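Local atomic coordinates of peroxiredoxin (Clostridioides difficile, PDB entry 6TSB), a protein that probably reduces peroxides through its peroxiredoxin part and hydrolyses chitin through the family 18 glycoside hydrolase domain that makes up this chain. Residues F202-Y207 / R242-A247; L70-P75 / N127-D132. All blocks are in the same frame, centred on the assembly; numbering follows the deposited sequence.

Contact 1 of 2, residues F202-Y207 / R242-A247; sequences FNLMSY and RNLENA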
# COMPACT_ATOMS: atom_id res chain seq x y z
N PHE A 202 -18.61 23.96 14.72
CA PHE A 202 -17.26 24.54 14.54
C PHE A 202 -16.59 23.64 13.52
O PHE A 202 -16.53 22.42 13.78
CB PHE A 202 -16.49 24.57 15.86
CG PHE A 202 -15.15 25.24 15.75
CD1 PHE A 202 -14.05 24.55 15.25
CD2 PHE A 202 -14.99 26.57 16.07
CE1 PHE A 202 -12.81 25.17 15.13
CE2 PHE A 202 -13.75 27.18 15.94
CZ PHE A 202 -12.67 26.49 15.48
N ASN A 203 -16.26 24.21 12.36
CA ASN A 203 -15.71 23.50 11.18
C ASN A 203 -14.20 23.53 11.35
O ASN A 203 -13.52 24.54 10.93
CB ASN A 203 -16.20 24.09 9.85
CG ASN A 203 -17.71 23.98 9.64
OD1 ASN A 203 -18.42 23.41 10.49
ND2 ASN A 203 -18.20 24.57 8.56
N LEU A 204 -13.69 22.48 11.98
CA LEU A 204 -12.26 22.38 12.32
C LEU A 204 -11.48 22.18 11.02
O LEU A 204 -11.57 21.09 10.45
CB LEU A 204 -12.03 21.25 13.34
CG LEU A 204 -10.58 20.81 13.52
CD1 LEU A 204 -9.68 21.97 13.86
CD2 LEU A 204 -10.48 19.73 14.58
N MET A 205 -10.68 23.16 10.65
CA MET A 205 -9.81 23.11 9.45
C MET A 205 -8.49 22.44 9.81
O MET A 205 -7.45 23.11 9.93
CB MET A 205 -9.60 24.51 8.87
CG MET A 205 -10.94 25.05 8.31
SD MET A 205 -10.81 26.63 7.44
CE MET A 205 -9.93 27.62 8.67
N SER A 206 -8.58 21.12 9.96
CA SER A 206 -7.50 20.24 10.45
C SER A 206 -6.63 19.86 9.27
O SER A 206 -6.57 18.66 8.98
CB SER A 206 -8.09 19.05 11.17
OG SER A 206 -9.40 18.74 10.70
N TYR A 207 -6.05 20.85 8.59
CA TYR A 207 -5.18 20.68 7.40
C TYR A 207 -4.34 21.94 7.22
O TYR A 207 -4.40 22.81 8.09
CB TYR A 207 -5.98 20.33 6.14
CG TYR A 207 -7.21 21.15 5.90
CD1 TYR A 207 -7.14 22.42 5.34
CD2 TYR A 207 -8.47 20.66 6.23
CE1 TYR A 207 -8.29 23.17 5.11
CE2 TYR A 207 -9.61 21.41 6.03
CZ TYR A 207 -9.52 22.67 5.47
OH TYR A 207 -10.66 23.39 5.31
N ARG A 242 -8.85 17.96 20.82
CA ARG A 242 -8.75 17.95 22.31
C ARG A 242 -8.67 19.39 22.82
O ARG A 242 -9.38 19.69 23.78
CB ARG A 242 -7.55 17.12 22.79
CG ARG A 242 -7.61 15.64 22.44
CD ARG A 242 -8.96 14.96 22.70
NE ARG A 242 -8.91 13.57 22.28
CZ ARG A 242 -9.95 12.77 22.17
NH1 ARG A 242 -11.17 13.20 22.45
NH2 ARG A 242 -9.75 11.52 21.75
N ASN A 243 -7.83 20.24 22.21
CA ASN A 243 -7.72 21.67 22.56
C ASN A 243 -9.10 22.33 22.51
O ASN A 243 -9.48 23.01 23.50
CB ASN A 243 -6.72 22.37 21.65
CG ASN A 243 -5.29 21.99 21.93
OD1 ASN A 243 -4.96 21.43 22.99
ND2 ASN A 243 -4.42 22.34 21.01
N LEU A 244 -9.87 22.13 21.43
CA LEU A 244 -11.22 22.74 21.32
C LEU A 244 -12.14 22.17 22.41
O LEU A 244 -12.97 22.94 22.94
CB LEU A 244 -11.81 22.50 19.93
CG LEU A 244 -11.16 23.29 18.80
CD1 LEU A 244 -11.60 22.76 17.46
CD2 LEU A 244 -11.47 24.78 18.89
N GLU A 245 -12.04 20.88 22.71
CA GLU A 245 -12.97 20.20 23.66
C GLU A 245 -12.76 20.73 25.09
O GLU A 245 -13.77 20.96 25.78
CB GLU A 245 -12.79 18.68 23.60
CG GLU A 245 -13.52 18.03 22.43
CD GLU A 245 -13.22 16.56 22.24
OE1 GLU A 245 -12.10 16.13 22.60
OE2 GLU A 245 -14.11 15.85 21.76
N ASN A 246 -11.50 20.93 25.47
CA ASN A 246 -11.05 21.35 26.82
C ASN A 246 -11.27 22.86 27.02
O ASN A 246 -11.44 23.25 28.22
CB ASN A 246 -9.59 20.96 27.06
CG ASN A 246 -9.43 19.47 27.26
OD1 ASN A 246 -10.34 18.82 27.77
ND2 ASN A 246 -8.30 18.94 26.83
N ALA A 247 -11.28 23.65 25.93
CA ALA A 247 -11.67 25.09 25.91
C ALA A 247 -13.21 25.26 25.86
O ALA A 247 -13.70 26.41 25.88
CB ALA A 247 -10.95 25.81 24.79
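L244 reaches across to F202 with both of its methyl groups. CD2 stands over one face of the phenyl ring, displaced toward the rim. It lies 4.2 Å from the centroid of the F202 ring and 22° off the ring normal, a CH-pi contact. The other branch touches the ring where it bonds CE1 to CD1, and L244 CD1 comes to 3.6 Å from F202 CE1. The two side chains cross at about a right angle. L244 CD1 also meets the tip of L204, with 4.2 Å between it and L204 CD1. One leucine thus bridges two residues of the strand. This contact is apolar and buried.

F202 and L204 both start out toward the helix. In F202, CG is anti to the backbone N (chi1 -176°), which carries the ring toward L244. N203, between them in sequence, turns to the other side of the strand, where its ND2 is hydrogen-bonded to Y41 OH. On the helix, R242 NH1 makes a salt bridge of 3.1 Å to E245 OE1, within one turn. NH1 meets the syn lone pair of OE1, and OE1 lies 16° out of the R242 guanidinium plane. The strand ends at L204, and two inverse gamma turns follow, centred on M205 and S206.

Strand 201-204, helix 237-246 and strand 254-264 form a beta-alpha-beta unit of the TIM barrel, with the two strands parallel and adjacent. The contact is the helix-on-strand layer of that unit, and M240 and V241 extend it over L204. On the inner side, F330 of the second subunit packs on N203. Beyond the end of the strand, W332 of that subunit packs on Y207. This is consistent with a neighbouring chain supplying the last barrel strand.

Contact 2 of 2, residues L70-P75 / N127-D132; sequences LFIPYP and NEYALD
I72 and P75 are the two residues of 70-75 that reach Y129. At the start of the segment, L70 N is hydrogen-bonded to Q121 OE1 of helix 112-128, and the L70 side chain lies on that helix. F71 pairs through its backbone with E63, so 70-71 is a short antiparallel addition to strand 56-64.

I72 comes next and makes the first touch. Its CG1 lies 3.8 Å from Y129 OH and 4.3 Å from Y129 CZ, approaching the phenol obliquely. The two side chains run past each other in opposite directions. CG1, anti to the carbonyl carbon of I72, is the branch that reaches Y129. The same side chain also packs on F59, L78 and M125, so it fills the junction between the sheet and two helices.

The Y129 ring comes from the far end of helix 112-128. There A130 leaves the helix with positive phi in a Schellman motif, and the chain turns back toward strand 133-137. D132 opens the DGxDxDxE signature of family 18 chitinases. Its OD2 accepts a hydrogen bond from V93 N, at the start of strand 92-98.

The chain turns round at P73 and Y74, and P75 comes back to Y129. The pyrrolidine ring meets the end of the phenol, with P75 CB 3.7 Å from Y129 OH. The hydroxyl end of Y129 therefore lies against carbon atoms of both I72 and P75. Further along, L78, N79 and L82 of helix 75-83 also pack on Y129.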
# COMPACT_ATOMS: atom_id res chain seq x y z
N LEU A 70 -22.26 42.66 1.80
CA LEU A 70 -22.14 41.25 1.31
C LEU A 70 -22.45 41.18 -0.19
O LEU A 70 -23.48 41.72 -0.61
CB LEU A 70 -23.17 40.37 2.03
CG LEU A 70 -22.92 40.04 3.49
CD1 LEU A 70 -23.98 39.08 3.98
CD2 LEU A 70 -21.54 39.44 3.72
N PHE A 71 -21.62 40.47 -0.96
CA PHE A 71 -21.94 40.07 -2.35
C PHE A 71 -21.41 38.66 -2.63
O PHE A 71 -20.46 38.23 -1.98
CB PHE A 71 -21.35 41.11 -3.31
CG PHE A 71 -19.85 41.10 -3.42
CD1 PHE A 71 -19.07 41.62 -2.40
CD2 PHE A 71 -19.23 40.56 -4.53
CE1 PHE A 71 -17.68 41.60 -2.51
CE2 PHE A 71 -17.84 40.54 -4.64
CZ PHE A 71 -17.07 41.06 -3.62
N ILE A 72 -21.98 38.00 -3.64
CA ILE A 72 -21.57 36.70 -4.22
C ILE A 72 -20.80 36.98 -5.52
O ILE A 72 -21.40 37.37 -6.50
CB ILE A 72 -22.80 35.82 -4.57
CG1 ILE A 72 -23.99 35.99 -3.62
CG2 ILE A 72 -22.37 34.38 -4.73
CD1 ILE A 72 -23.98 35.13 -2.37
N PRO A 73 -19.48 36.77 -5.62
CA PRO A 73 -18.80 36.91 -6.90
C PRO A 73 -19.38 36.08 -8.07
O PRO A 73 -19.31 36.56 -9.18
CB PRO A 73 -17.36 36.46 -6.63
CG PRO A 73 -17.18 36.48 -5.12
CD PRO A 73 -18.56 36.47 -4.51
N TYR A 74 -19.88 34.86 -7.83
CA TYR A 74 -20.34 33.91 -8.88
C TYR A 74 -21.71 33.32 -8.53
O TYR A 74 -21.83 32.13 -8.30
CB TYR A 74 -19.36 32.75 -9.04
CG TYR A 74 -17.96 33.13 -9.45
CD1 TYR A 74 -17.62 33.22 -10.79
CD2 TYR A 74 -16.96 33.32 -8.51
CE1 TYR A 74 -16.33 33.52 -11.19
CE2 TYR A 74 -15.67 33.66 -8.89
CZ TYR A 74 -15.36 33.77 -10.24
OH TYR A 74 -14.09 34.08 -10.65
N PRO A 75 -22.80 34.13 -8.52
CA PRO A 75 -24.11 33.63 -8.09
C PRO A 75 -24.67 32.41 -8.85
O PRO A 75 -25.46 31.68 -8.27
CB PRO A 75 -25.06 34.83 -8.29
CG PRO A 75 -24.29 35.84 -9.13
CD PRO A 75 -22.82 35.55 -8.91
N ASN A 127 -32.69 34.86 3.32
CA ASN A 127 -34.10 34.93 2.84
C ASN A 127 -34.12 34.97 1.31
O ASN A 127 -34.96 34.26 0.70
CB ASN A 127 -34.85 36.10 3.48
CG ASN A 127 -35.12 35.86 4.95
OD1 ASN A 127 -35.19 34.71 5.39
ND2 ASN A 127 -35.26 36.92 5.72
N GLU A 128 -33.19 35.71 0.71
CA GLU A 128 -33.13 36.00 -0.75
C GLU A 128 -32.89 34.69 -1.53
O GLU A 128 -33.55 34.52 -2.56
CB GLU A 128 -32.03 37.03 -1.03
CG GLU A 128 -31.75 37.26 -2.50
CD GLU A 128 -30.83 38.45 -2.78
OE1 GLU A 128 -30.89 39.46 -2.02
OE2 GLU A 128 -30.06 38.37 -3.78
N TYR A 129 -31.99 33.82 -1.05
CA TYR A 129 -31.61 32.55 -1.71
C TYR A 129 -32.28 31.32 -1.09
O TYR A 129 -31.98 30.21 -1.53
CB TYR A 129 -30.10 32.41 -1.68
CG TYR A 129 -29.38 33.27 -2.67
CD1 TYR A 129 -29.16 32.83 -3.96
CD2 TYR A 129 -28.88 34.51 -2.32
CE1 TYR A 129 -28.49 33.61 -4.89
CE2 TYR A 129 -28.18 35.29 -3.23
CZ TYR A 129 -27.99 34.85 -4.53
OH TYR A 129 -27.29 35.61 -5.42
N ALA A 130 -33.19 31.51 -0.14
CA ALA A 130 -33.77 30.43 0.70
C ALA A 130 -32.64 29.50 1.19
O ALA A 130 -32.79 28.27 1.07
CB ALA A 130 -34.80 29.66 -0.09
N LEU A 131 -31.56 30.07 1.75
CA LEU A 131 -30.45 29.26 2.32
C LEU A 131 -30.92 28.59 3.61
O LEU A 131 -31.87 29.09 4.25
CB LEU A 131 -29.25 30.14 2.61
CG LEU A 131 -28.66 30.92 1.44
CD1 LEU A 131 -27.43 31.67 1.94
CD2 LEU A 131 -28.29 29.99 0.30
N ASP A 132 -30.26 27.51 3.97
CA ASP A 132 -30.48 26.78 5.24
C ASP A 132 -29.62 27.42 6.35
O ASP A 132 -29.93 27.24 7.55
CB ASP A 132 -30.18 25.30 5.01
CG ASP A 132 -31.15 24.66 4.03
OD1 ASP A 132 -32.34 24.53 4.41
OD2 ASP A 132 -30.70 24.29 2.91

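From the N terminus, contact 2 comes first. It closes a loop that opens just after strand 70-71, which pairs with strand 56-64. The loop runs through helix 75-83 and strand 92-98 and returns along helix 112-128. It ties the end of that helix to the turn before helix 75-83, at the surface. The chain then continues through strands 133-137 and 174-179 before contact 1 opens. Contact 1 closes a shorter loop, from strand 201-204 to helix 237-246, deep in the domain. The two loops follow in series and neither nest nor cross. The centres of contacts 1 and 2 are about 28 Å apart, and their nearest atoms about 12 Å. Both reach the same barrel sheet.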